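Local coordinates for Tle cognate immunity protein 4 C-terminal domain-containing protein (Pseudomonas aeruginosa PAO1, PDB 4R1D) that probably acts as the cognate immunity protein of the lipase effector Tle4, binding it to protect the cell from its own H2 type VI secretion system, at residues 7-12 / 16-21; 166-171 / 176-181; 197-202 / 225-230; 211-216 / 287-292; 276-279 / 283-286. All blocks are in the same frame, centred on the assembly; numbering follows the deposited sequence.

Interaction 1 comes first along the chain, then interaction 2; they lie in two beta hairpins, with centres about 11 Å apart. F11 on V166 and I16 on F178 pack them together, joining the start of the chain to its later half. Interactions 3 and 4 follow, their segments alternating, and neighbouring strands 209-214 and 225-233 tie them together. Helix 281-292 serves both 4 and 5, with interaction 5 nested in the loop that interaction 4 closes. Centres of 3 and 4, and of 4 and 5, are about 12 Å apart. I291 packs on residues of interactions 1 and 2, so the helix bridges the two groups. Residues of interactions 2 and 3 touch the partner chain, presumably Tle4, so both lie partly at the interface of the complex.

Interaction 1. Residues 7-12 / 16-21; sequences ITHCFG and IDLPPD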
# COMPACT_ATOMS: atom_id res chain seq x y z
N ILE B 7 31.17 15.46 6.16
CA ILE B 7 30.68 15.53 7.53
C ILE B 7 30.40 14.13 8.08
O ILE B 7 29.71 13.33 7.44
CB ILE B 7 29.38 16.36 7.61
CG1 ILE B 7 29.61 17.78 7.09
CG2 ILE B 7 28.81 16.38 9.02
CD1 ILE B 7 28.34 18.59 6.92
N THR B 8 30.93 13.86 9.27
CA THR B 8 30.65 12.60 9.96
C THR B 8 29.35 12.72 10.74
O THR B 8 29.22 13.59 11.61
CB THR B 8 31.81 12.22 10.91
OG1 THR B 8 33.00 11.98 10.15
CG2 THR B 8 31.46 10.97 11.73
N HIS B 9 28.38 11.86 10.43
CA HIS B 9 27.05 11.92 11.02
C HIS B 9 26.84 10.72 11.94
O HIS B 9 27.32 9.63 11.68
CB HIS B 9 25.97 11.87 9.92
CG HIS B 9 25.98 13.05 9.00
ND1 HIS B 9 25.23 14.18 9.23
CD2 HIS B 9 26.63 13.26 7.83
CE1 HIS B 9 25.43 15.05 8.26
NE2 HIS B 9 26.28 14.52 7.39
N CYS B 10 26.10 10.94 13.03
CA CYS B 10 25.69 9.86 13.91
C CYS B 10 24.27 9.46 13.58
O CYS B 10 23.37 10.30 13.59
CB CYS B 10 25.68 10.31 15.36
SG CYS B 10 27.25 10.88 16.01
N PHE B 11 24.06 8.18 13.28
CA PHE B 11 22.72 7.64 13.10
C PHE B 11 22.63 6.36 13.94
O PHE B 11 23.39 5.41 13.73
CB PHE B 11 22.44 7.33 11.63
CG PHE B 11 22.52 8.53 10.72
CD1 PHE B 11 21.69 9.63 10.92
CD2 PHE B 11 23.39 8.54 9.64
CE1 PHE B 11 21.76 10.74 10.08
CE2 PHE B 11 23.47 9.64 8.79
CZ PHE B 11 22.65 10.74 9.00
N GLY B 12 21.73 6.34 14.92
CA GLY B 12 21.60 5.16 15.76
C GLY B 12 22.92 4.85 16.43
O GLY B 12 23.50 5.73 17.09
N ILE B 16 28.70 7.63 9.76
CA ILE B 16 28.91 7.57 8.32
C ILE B 16 29.30 8.96 7.85
O ILE B 16 28.86 9.95 8.42
CB ILE B 16 27.63 7.11 7.58
CG1 ILE B 16 27.95 6.75 6.13
CG2 ILE B 16 26.54 8.19 7.65
CD1 ILE B 16 26.76 6.14 5.37
N ASP B 17 30.14 9.04 6.82
CA ASP B 17 30.55 10.32 6.26
C ASP B 17 29.80 10.65 4.97
O ASP B 17 29.64 9.78 4.12
CB ASP B 17 32.06 10.34 6.00
CG ASP B 17 32.89 10.00 7.24
OD1 ASP B 17 32.37 10.09 8.37
OD2 ASP B 17 34.07 9.65 7.08
N LEU B 18 29.34 11.89 4.84
CA LEU B 18 28.64 12.34 3.65
C LEU B 18 29.21 13.68 3.20
O LEU B 18 29.75 14.42 4.03
CB LEU B 18 27.15 12.48 3.93
CG LEU B 18 26.46 11.18 4.34
CD1 LEU B 18 25.05 11.43 4.87
CD2 LEU B 18 26.46 10.22 3.16
N PRO B 19 29.10 13.98 1.90
CA PRO B 19 29.56 15.26 1.34
C PRO B 19 28.84 16.42 2.03
O PRO B 19 27.73 16.25 2.52
CB PRO B 19 29.13 15.19 -0.13
CG PRO B 19 28.79 13.76 -0.40
CD PRO B 19 28.45 13.12 0.91
N PRO B 20 29.47 17.61 2.05
CA PRO B 20 28.88 18.70 2.82
C PRO B 20 27.55 19.20 2.27
O PRO B 20 26.74 19.73 3.03
CB PRO B 20 29.96 19.80 2.73
CG PRO B 20 30.67 19.52 1.44
CD PRO B 20 30.69 18.01 1.32
N ASP B 21 27.31 19.04 0.97
CA ASP B 21 26.07 19.53 0.36
C ASP B 21 24.97 18.46 0.31
O ASP B 21 23.91 18.69 -0.27
CB ASP B 21 26.34 20.09 -1.04
CG ASP B 21 26.94 19.06 -1.98
OD1 ASP B 21 27.63 18.15 -1.49
OD2 ASP B 21 26.74 19.18 -3.21
O HOH W 1 26.70 15.81 5.08
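T8 and D17 run side by side and point the same way from a non-hydrogen-bonded antiparallel pair. T8 OG1 donates to D17 OD1 over 2.7 Å and meets it from above the carboxylate plane, about 52° out of it. D17 is held further by K3 and R296, whose salt bridges probably stabilise its negative charge. On the other face of the strands the H9 ring and the L18 side chain cross at about a right angle, with H9 CD2 3.8 Å from L18 CD1. I7 CG2 packs over one face of the imidazole near its rim, while a water in the ring plane joins H9 NE2 (2.7 Å) to P19 O. Further along, I16 CG2 touches the edge of the F11 ring, 3.6 Å from F11 CE2; with chi1 at -167°, this methyl sits between the backbone N and the carbonyl carbon of I16. I24 of strand 23-30 packs against H9, F11 and L18. Paired backbone bonds set the register: I7 N to L18 O and H9 N to I16 O are both 2.8 Å, the latter nearly straight at 175°. Strands 7-11 and 14-18, separated by two residues, thus form a tight antiparallel beta hairpin.

Interaction 2. Residues 166-171 / 176-181; sequences VGVTFP and ARFEFR
V168 and F178 face each other as a hydrogen-bonded antiparallel pair, with V168 N to F178 O at 2.7 Å and F178 N to V168 O at 2.8 Å. V166 and F180 repeat the pattern, F180 N reaching V166 O at 2.9 Å. Their side chains share one face: V168 CG2 lies at the edge of the F178 ring, 4.0 Å from F178 CD2. F170 comes in obliquely, and F178 CB lies at the edge of its ring, 3.8 Å from F170 CZ. Beyond the last paired residues a water links F170 N to A176 O. T169 and R177 lie side by side, pointing the same way, T169 CG2 being 3.5 Å from R177 NH1. R181 grips E179 side-on, NE to OE2 (3.0 Å) and NH2 to OE1, both oxygens being met from above the carboxylate plane.

In the next shell L18, I16 and F14 of strand 14-18 cover the aromatic face. The charged ends of R177, E179 and R181 turn to the partner chain, presumably Tle4: its E70, R97 and D67 make salt bridges to them in that order, and its S69 hydrogen-bonds E179. One hairpin therefore offers hydrocarbon to its own core and alternating charges to complementary groups of its partner.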
# COMPACT_ATOMS: atom_id res chain seq x y z
N VAL B 166 17.88 6.47 6.75
CA VAL B 166 18.35 7.78 6.34
C VAL B 166 18.40 7.79 4.84
O VAL B 166 18.87 6.84 4.23
CB VAL B 166 19.77 8.08 6.90
CG1 VAL B 166 20.24 9.45 6.45
CG2 VAL B 166 19.77 7.98 8.41
N GLY B 167 17.89 8.86 4.24
CA GLY B 167 17.88 9.02 2.80
C GLY B 167 18.64 10.28 2.42
O GLY B 167 18.51 11.30 3.09
N VAL B 168 19.43 10.20 1.35
CA VAL B 168 20.35 11.27 1.01
C VAL B 168 20.32 11.55 -0.48
O VAL B 168 20.39 10.62 -1.28
CB VAL B 168 21.80 10.86 1.39
CG1 VAL B 168 22.75 12.04 1.24
CG2 VAL B 168 21.83 10.34 2.82
N THR B 169 20.23 12.82 -0.84
CA THR B 169 20.42 13.21 -2.23
C THR B 169 21.62 14.14 -2.39
O THR B 169 22.11 14.73 -1.41
CB THR B 169 19.15 13.84 -2.87
OG1 THR B 169 18.85 15.09 -2.25
CG2 THR B 169 17.95 12.88 -2.73
N PHE B 170 22.09 14.25 -3.63
CA PHE B 170 23.32 14.96 -3.92
C PHE B 170 23.07 15.96 -5.04
O PHE B 170 22.75 15.57 -6.16
CB PHE B 170 24.40 13.96 -4.36
CG PHE B 170 24.54 12.78 -3.43
CD1 PHE B 170 25.48 12.81 -2.41
CD2 PHE B 170 23.76 11.65 -3.59
CE1 PHE B 170 25.61 11.73 -1.54
CE2 PHE B 170 23.89 10.57 -2.73
CZ PHE B 170 24.81 10.61 -1.70
N PRO B 171 23.17 17.26 -4.73
CA PRO B 171 22.91 18.31 -5.73
C PRO B 171 23.61 18.03 -7.07
O PRO B 171 22.99 18.19 -8.13
CB PRO B 171 23.49 19.56 -5.07
CG PRO B 171 23.25 19.34 -3.62
CD PRO B 171 23.39 17.83 -3.39
N ALA B 176 19.97 10.68 -8.24
CA ALA B 176 20.57 9.71 -7.31
C ALA B 176 19.97 9.80 -5.91
O ALA B 176 19.67 10.89 -5.41
CB ALA B 176 22.08 9.90 -7.23
N ARG B 177 19.80 8.66 -5.26
CA ARG B 177 19.46 8.65 -3.85
C ARG B 177 20.24 7.56 -3.14
O ARG B 177 20.34 6.44 -3.64
CB ARG B 177 17.95 8.45 -3.64
CG ARG B 177 17.49 8.75 -2.21
CD ARG B 177 16.04 8.29 -1.93
NE ARG B 177 15.09 8.80 -2.92
CZ ARG B 177 14.65 10.05 -2.97
NH1 ARG B 177 15.07 10.93 -2.06
NH2 ARG B 177 13.80 10.42 -3.92
N PHE B 178 20.83 7.91 -2.01
CA PHE B 178 21.50 6.94 -1.16
C PHE B 178 20.64 6.71 0.07
O PHE B 178 20.05 7.64 0.60
CB PHE B 178 22.90 7.45 -0.78
CG PHE B 178 23.60 6.60 0.26
CD1 PHE B 178 24.32 5.49 -0.11
CD2 PHE B 178 23.53 6.93 1.60
CE1 PHE B 178 24.96 4.69 0.85
CE2 PHE B 178 24.15 6.15 2.57
CZ PHE B 178 24.86 5.03 2.19
N GLU B 179 20.57 5.47 0.53
CA GLU B 179 19.91 5.19 1.81
C GLU B 179 20.72 4.25 2.70
O GLU B 179 21.41 3.35 2.22
CB GLU B 179 18.48 4.68 1.63
CG GLU B 179 18.33 3.53 0.68
CD GLU B 179 17.13 2.65 1.04
OE1 GLU B 179 15.97 3.03 0.74
OE2 GLU B 179 17.36 1.59 1.65
N PHE B 180 20.60 4.48 4.01
CA PHE B 180 21.36 3.79 5.04
C PHE B 180 20.37 3.41 6.14
O PHE B 180 19.67 4.26 6.67
CB PHE B 180 22.44 4.76 5.58
CG PHE B 180 23.33 4.20 6.66
CD1 PHE B 180 23.76 2.89 6.63
CD2 PHE B 180 23.77 5.02 7.70
CE1 PHE B 180 24.60 2.39 7.63
CE2 PHE B 180 24.60 4.53 8.70
CZ PHE B 180 25.02 3.21 8.66
N ARG B 181 20.28 2.12 6.45
CA ARG B 181 19.32 1.65 7.45
C ARG B 181 19.98 0.65 8.39
O ARG B 181 20.86 -0.10 7.97
CB ARG B 181 18.15 0.92 6.76
CG ARG B 181 17.38 1.76 5.76
CD ARG B 181 16.18 1.03 5.15
NE ARG B 181 15.65 1.91 4.11
CZ ARG B 181 14.86 2.94 4.35
NH1 ARG B 181 14.45 3.19 5.59
NH2 ARG B 181 14.46 3.72 3.35
O HOH W 2 20.89 13.21 -5.91

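Interaction 3. Residues 197-202 / 225-230; sequences GFVQNM and EEYLVA
V199 and Y227 approach from opposite directions, and most of the contact is theirs. The aromatic term comes first: V199 CG2 stands over one face of the Y227 ring, 4.3 Å from its centroid, the geometry of a CH-pi contact. It sits toward the rim of that face rather than over the centre.

Purely apolar packing adds the other branch of the valine. With CG1 anti to the backbone N (chi1 176°), this methyl lies 3.8 Å from Y227 CE1 and 4.0 Å from V229 CG1, so it spans two successive inward-pointing residues of strand 225-233. V199 CG1 also comes to 3.5 Å of Y227 OH, which places the hydroxyl against hydrocarbon on that side.

Polar approach between the segments is slight. Q200 folds back at chi2, bringing NE2 to 3.7 Å from Y227 OH, with the amide and the ring planes 52° apart. The hydroxyl finds its hydrogen-bond partner in D196, one turn before Q200 on the same helix, and a weak bond also joins Q200 NE2 to that carboxylate.

Helix 191-205 lies over the strand, with segment axes 11.0 Å apart at closest approach and only 22° from parallel. T211 of strand 209-214 touches both V199 and Y227, while M202 and V229 pack against S87 and L91 respectively of the partner chain, presumably Tle4. The contact between the segments is therefore mainly apolar, while the bond to D196 supplies the Y227 hydroxyl with the polar partner that its hydrocarbon neighbour V199 does not.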
# COMPACT_ATOMS: atom_id res chain seq x y z
N GLY B 197 18.58 -14.35 -8.38
CA GLY B 197 17.59 -14.80 -9.35
C GLY B 197 17.03 -13.64 -10.16
O GLY B 197 17.04 -13.67 -11.40
N PHE B 198 16.56 -12.61 -9.46
CA PHE B 198 15.96 -11.46 -10.13
C PHE B 198 16.98 -10.75 -11.01
O PHE B 198 16.68 -10.39 -12.15
CB PHE B 198 15.35 -10.48 -9.13
CG PHE B 198 14.46 -9.45 -9.77
CD1 PHE B 198 14.90 -8.15 -9.97
CD2 PHE B 198 13.19 -9.79 -10.21
CE1 PHE B 198 14.09 -7.21 -10.57
CE2 PHE B 198 12.37 -8.86 -10.82
CZ PHE B 198 12.83 -7.56 -11.00
N VAL B 199 18.19 -10.55 -10.49
CA VAL B 199 19.23 -9.92 -11.29
C VAL B 199 19.55 -10.73 -12.55
O VAL B 199 19.63 -10.17 -13.64
CB VAL B 199 20.52 -9.67 -10.48
CG1 VAL B 199 21.60 -9.11 -11.39
CG2 VAL B 199 20.25 -8.72 -9.32
N GLN B 200 19.74 -12.04 -12.41
CA GLN B 200 20.01 -12.87 -13.59
C GLN B 200 18.87 -12.74 -14.59
O GLN B 200 19.09 -12.75 -15.80
CB GLN B 200 20.22 -14.33 -13.20
CG GLN B 200 21.44 -14.59 -12.33
CD GLN B 200 22.73 -14.14 -12.98
OE1 GLN B 200 22.85 -14.14 -14.20
NE2 GLN B 200 23.69 -13.75 -12.16
N ASN B 201 17.65 -12.62 -14.09
CA ASN B 201 16.49 -12.39 -14.94
C ASN B 201 16.62 -11.06 -15.68
O ASN B 201 16.38 -10.99 -16.89
CB ASN B 201 15.20 -12.42 -14.10
CG ASN B 201 13.95 -12.50 -14.95
OD1 ASN B 201 13.99 -12.23 -16.16
ND2 ASN B 201 12.84 -12.87 -14.33
N MET B 202 17.03 -10.02 -14.97
CA MET B 202 17.23 -8.72 -15.60
C MET B 202 18.31 -8.79 -16.68
O MET B 202 18.14 -8.24 -17.78
CB MET B 202 17.60 -7.66 -14.56
CG MET B 202 16.55 -7.39 -13.50
SD MET B 202 17.21 -6.30 -12.21
CE MET B 202 17.25 -4.72 -13.05
N GLU B 225 28.29 -7.60 2.22
CA GLU B 225 28.38 -8.12 0.86
C GLU B 225 27.61 -7.17 -0.04
O GLU B 225 26.69 -6.50 0.41
CB GLU B 225 27.83 -9.54 0.79
CG GLU B 225 28.62 -10.51 1.69
CD GLU B 225 28.34 -11.98 1.41
OE1 GLU B 225 27.21 -12.30 0.96
OE2 GLU B 225 29.25 -12.80 1.64
N GLU B 226 27.98 -7.10 -1.31
CA GLU B 226 27.37 -6.13 -2.20
C GLU B 226 27.05 -6.70 -3.57
O GLU B 226 27.64 -7.68 -4.00
CB GLU B 226 28.28 -4.90 -2.36
CG GLU B 226 29.49 -5.17 -3.20
CD GLU B 226 30.46 -4.00 -3.24
OE1 GLU B 226 30.09 -2.89 -2.77
OE2 GLU B 226 31.59 -4.20 -3.72
N TYR B 227 26.12 -6.05 -4.25
CA TYR B 227 25.71 -6.44 -5.57
C TYR B 227 25.41 -5.12 -6.26
O TYR B 227 24.58 -4.35 -5.79
CB TYR B 227 24.43 -7.30 -5.47
CG TYR B 227 24.27 -8.31 -6.57
CD1 TYR B 227 24.57 -8.00 -7.89
CD2 TYR B 227 23.81 -9.59 -6.30
CE1 TYR B 227 24.42 -8.94 -8.90
CE2 TYR B 227 23.65 -10.54 -7.30
CZ TYR B 227 23.96 -10.20 -8.61
OH TYR B 227 23.81 -11.12 -9.62
N LEU B 228 26.11 -4.84 -7.35
CA LEU B 228 26.03 -3.53 -7.99
C LEU B 228 25.66 -3.69 -9.45
O LEU B 228 26.38 -4.35 -10.21
CB LEU B 228 27.40 -2.82 -7.91
CG LEU B 228 27.76 -1.96 -6.70
CD1 LEU B 228 27.50 -2.62 -5.37
CD2 LEU B 228 29.22 -1.53 -6.79
N VAL B 229 24.55 -3.09 -9.87
CA VAL B 229 24.14 -3.21 -11.26
C VAL B 229 23.90 -1.84 -11.89
O VAL B 229 23.67 -0.86 -11.18
CB VAL B 229 22.89 -4.11 -11.43
CG1 VAL B 229 23.11 -5.45 -10.72
CG2 VAL B 229 21.65 -3.42 -10.90
N ALA B 230 23.98 -1.77 -13.20
CA ALA B 230 23.70 -0.54 -13.91
C ALA B 230 23.10 -0.90 -15.26
O ALA B 230 23.29 -2.01 -15.76
CB ALA B 230 24.96 0.28 -14.09

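Interaction 4. Residues 211-216 / 287-292; sequences TLRKGK and LWDTIV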
# COMPACT_ATOMS: atom_id res chain seq x y z
N THR B 211 26.05 -6.26 -14.62
CA THR B 211 26.51 -6.28 -13.25
C THR B 211 27.89 -5.64 -13.19
O THR B 211 28.81 -6.08 -13.88
CB THR B 211 26.57 -7.72 -12.70
OG1 THR B 211 25.23 -8.24 -12.62
CG2 THR B 211 27.19 -7.74 -11.31
N LEU B 212 28.04 -4.61 -12.37
CA LEU B 212 29.33 -3.95 -12.22
C LEU B 212 30.20 -4.67 -11.20
O LEU B 212 31.43 -4.65 -11.31
CB LEU B 212 29.18 -2.48 -11.82
CG LEU B 212 28.42 -1.56 -12.78
CD1 LEU B 212 28.35 -0.14 -12.24
CD2 LEU B 212 29.06 -1.58 -14.16
N ARG B 213 29.57 -5.29 -10.21
CA ARG B 213 30.29 -5.87 -9.11
C ARG B 213 29.38 -6.78 -8.29
O ARG B 213 28.21 -6.49 -8.09
CB ARG B 213 30.83 -4.75 -8.21
CG ARG B 213 32.25 -4.92 -7.74
CD ARG B 213 32.54 -3.98 -6.58
NE ARG B 213 33.10 -2.70 -6.99
CZ ARG B 213 33.20 -1.65 -6.17
NH1 ARG B 213 32.74 -1.73 -4.93
NH2 ARG B 213 33.74 -0.51 -6.60
N LYS B 214 29.93 -7.90 -7.83
CA LYS B 214 29.19 -8.80 -6.95
C LYS B 214 30.17 -9.55 -6.06
O LYS B 214 31.05 -10.25 -6.56
CB LYS B 214 28.35 -9.80 -7.76
CG LYS B 214 27.77 -10.92 -6.91
CD LYS B 214 26.97 -11.92 -7.73
CE LYS B 214 26.39 -13.01 -6.84
NZ LYS B 214 25.81 -14.14 -7.61
N GLY B 215 30.02 -9.40 -4.75
CA GLY B 215 30.86 -10.15 -3.84
C GLY B 215 30.96 -9.51 -2.47
O GLY B 215 30.10 -8.73 -2.09
N LYS B 216 32.02 -9.85 -1.75
CA LYS B 216 32.21 -9.32 -0.40
C LYS B 216 32.69 -7.88 -0.42
O LYS B 216 33.44 -7.47 -1.31
CB LYS B 216 33.20 -10.20 0.38
CG LYS B 216 32.81 -11.66 0.39
CD LYS B 216 33.62 -12.43 1.41
CE LYS B 216 33.14 -13.88 1.50
NZ LYS B 216 33.97 -14.65 2.47
N LEU B 287 31.88 7.32 -5.51
CA LEU B 287 31.02 7.89 -4.49
C LEU B 287 30.50 6.78 -3.58
O LEU B 287 30.59 6.87 -2.37
CB LEU B 287 29.86 8.68 -5.12
CG LEU B 287 28.92 9.38 -4.13
CD1 LEU B 287 29.66 10.41 -3.27
CD2 LEU B 287 27.73 10.02 -4.84
N TRP B 288 29.96 5.73 -4.19
CA TRP B 288 29.51 4.55 -3.46
C TRP B 288 30.57 4.01 -2.48
O TRP B 288 30.31 3.89 -1.29
CB TRP B 288 29.13 3.47 -4.48
CG TRP B 288 28.89 2.10 -3.91
CD1 TRP B 288 29.71 1.02 -4.01
CD2 TRP B 288 27.73 1.66 -3.19
NE1 TRP B 288 29.15 -0.07 -3.39
CE2 TRP B 288 27.93 0.30 -2.88
CE3 TRP B 288 26.55 2.29 -2.78
CZ2 TRP B 288 26.98 -0.46 -2.19
CZ3 TRP B 288 25.60 1.54 -2.08
CH2 TRP B 288 25.83 0.18 -1.79
N ASP B 289 31.75 3.69 -2.98
CA ASP B 289 32.80 3.15 -2.12
C ASP B 289 33.19 4.11 -1.01
O ASP B 289 33.40 3.70 0.13
CB ASP B 289 34.05 2.79 -2.93
CG ASP B 289 33.89 1.52 -3.72
OD1 ASP B 289 33.15 0.63 -3.27
OD2 ASP B 289 34.51 1.40 -4.81
N THR B 290 33.28 5.39 -1.34
CA THR B 290 33.70 6.38 -0.35
C THR B 290 32.71 6.45 0.81
O THR B 290 33.10 6.44 1.98
CB THR B 290 33.92 7.76 -1.01
OG1 THR B 290 34.86 7.62 -2.08
CG2 THR B 290 34.44 8.77 0.01
N ILE B 291 31.42 6.49 0.49
CA ILE B 291 30.40 6.48 1.54
C ILE B 291 30.37 5.18 2.34
O ILE B 291 30.39 5.19 3.57
CB ILE B 291 29.00 6.76 0.97
CG1 ILE B 291 28.90 8.19 0.46
CG2 ILE B 291 27.95 6.55 2.05
CD1 ILE B 291 27.58 8.50 -0.22
N VAL B 292 30.29 4.05 1.64
CA VAL B 292 30.15 2.76 2.33
C VAL B 292 31.37 2.48 3.20
O VAL B 292 31.24 2.02 4.33
CB VAL B 292 29.91 1.62 1.31
CG1 VAL B 292 30.11 0.25 1.95
CG2 VAL B 292 28.49 1.76 0.70
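R213 reaches D289 through unusual torsions: its chi1 of -136° lies away from the staggered positions, and the chain bends again at chi3 (-92°), which carries the guanidinium across to helix 281-292. D289 answers from the opposite direction, its CG anti to the carbonyl carbon and beside the backbone N. The two flat groups meet end-on. R213 NH1 donates to D289 OD1 at 2.9 Å along a nearly straight path, and R213 NH2 donates to D289 OD2 at 2.7 Å. Both oxygens use their syn lone pairs, and the planes of guanidinium and carboxylate are only 13° apart, so the salt bridge is a bidentate, nearly coplanar one.

W288, the residue before D289, touches the arginine only lightly: R213 NH1 comes within 4.2 Å of W288 CD1 at the edge of the indole. Within the helix, V292 CG2 lies over the centre of the indole, 3.7 Å above its plane.

E226 on the neighbouring strand 225-233 connects the parts: OE2 makes a second salt bridge to R213 NH1, and OE1 accepts from W288 NE1. At the root of the arginine, L212 and R213 both face L228 in a classic beta bulge, which alters the alternation of side chains along strand 209-214. Two carboxylates therefore balance the charge of one guanidinium, which would probably stabilise their own charged forms, and the two-nitrogen grip fixes its rotation. The resulting network ties the edge strand to the helix by charge rather than by extensive packing, the segments burying only 101 Å² between them.

Interaction 5. Residues 276-279 / 283-286; sequences PAFK and EALE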
# COMPACT_ATOMS: atom_id res chain seq x y z
N PRO B 276 22.25 13.57 -16.68
CA PRO B 276 22.92 12.38 -16.13
C PRO B 276 23.20 12.52 -14.64
O PRO B 276 23.62 13.59 -14.19
CB PRO B 276 24.25 12.33 -16.89
CG PRO B 276 24.04 13.17 -18.10
CD PRO B 276 23.09 14.24 -17.69
N ALA B 277 22.97 11.45 -13.88
CA ALA B 277 23.26 11.46 -12.46
C ALA B 277 24.77 11.50 -12.26
O ALA B 277 25.27 12.22 -11.39
CB ALA B 277 22.68 10.23 -11.79
N PHE B 278 25.50 10.74 -13.07
CA PHE B 278 26.94 10.62 -12.93
C PHE B 278 27.62 10.76 -14.28
O PHE B 278 27.03 10.45 -15.32
CB PHE B 278 27.32 9.27 -12.32
CG PHE B 278 26.86 9.10 -10.90
CD1 PHE B 278 27.65 9.52 -9.84
CD2 PHE B 278 25.63 8.53 -10.62
CE1 PHE B 278 27.23 9.38 -8.53
CE2 PHE B 278 25.20 8.38 -9.32
CZ PHE B 278 26.01 8.80 -8.27
N LYS B 279 28.87 11.21 -14.25
CA LYS B 279 29.67 11.36 -15.47
C LYS B 279 30.07 10.00 -16.03
O LYS B 279 30.33 9.87 -17.23
CB LYS B 279 30.94 12.18 -15.17
CG LYS B 279 30.67 13.55 -14.56
CD LYS B 279 31.96 14.22 -14.10
CE LYS B 279 31.70 15.53 -13.37
NZ LYS B 279 31.03 15.34 -12.05
N GLU B 283 32.70 7.14 -11.71
CA GLU B 283 32.34 8.18 -10.75
C GLU B 283 31.30 7.69 -9.73
O GLU B 283 31.42 7.97 -8.55
CB GLU B 283 31.82 9.43 -11.47
CG GLU B 283 31.46 10.56 -10.52
CD GLU B 283 30.99 11.81 -11.24
OE1 GLU B 283 29.84 11.83 -11.73
OE2 GLU B 283 31.77 12.78 -11.30
N ALA B 284 30.29 6.96 -10.20
CA ALA B 284 29.28 6.40 -9.30
C ALA B 284 29.88 5.42 -8.29
O ALA B 284 29.54 5.45 -7.10
CB ALA B 284 28.17 5.72 -10.11
N LEU B 285 30.77 4.56 -8.75
CA LEU B 285 31.40 3.58 -7.89
C LEU B 285 32.29 4.26 -6.86
O LEU B 285 32.38 3.81 -5.72
CB LEU B 285 32.23 2.59 -8.71
CG LEU B 285 31.42 1.64 -9.58
CD1 LEU B 285 32.31 0.95 -10.63
CD2 LEU B 285 30.71 0.62 -8.70
N GLU B 286 32.94 5.35 -7.27
CA GLU B 286 33.79 6.11 -6.37
C GLU B 286 33.00 6.69 -5.20
O GLU B 286 33.41 6.57 -4.03
CB GLU B 286 34.49 7.24 -7.13
CG GLU B 286 35.43 8.08 -6.26
CD GLU B 286 36.12 9.18 -7.06
OE1 GLU B 286 35.42 10.08 -7.59
OE2 GLU B 286 37.37 9.13 -7.16
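K279 and E283 are joined twice, and each bond uses a different oxygen of the carboxylate. The backbone K279 N donates to E283 OE1 at 2.8 Å, almost straight at 174°, arriving from about 48° above the carboxylate plane. K279 NZ donates to E283 OE2, also at 2.8 Å, meeting the syn lone pair of that oxygen, and this contact is a salt bridge. The lysine can return to the glutamate because its otherwise extended chain bends at chi4 (68°), and its CD passes 3.2 Å from E283 OE2 on the way. E283 N is itself satisfied by S280 OG at the start of the helix, and A277 O accepts from H173 ND1. The carboxylate lies close to the helix N terminus, where the helix dipole would probably help to stabilise its charge. Beside this polar grip, A284 CB sits over the centre of the F278 ring, 3.7 Å from the centroid, a CH-pi contact. H173 stacks with the same phenylalanine. The loop 276-279 thus folds against the first turn of helix 281-292, while A277 and F278 rest on V263 of strand 256-263 and A284 on Y239 and F241 of strand 236-245.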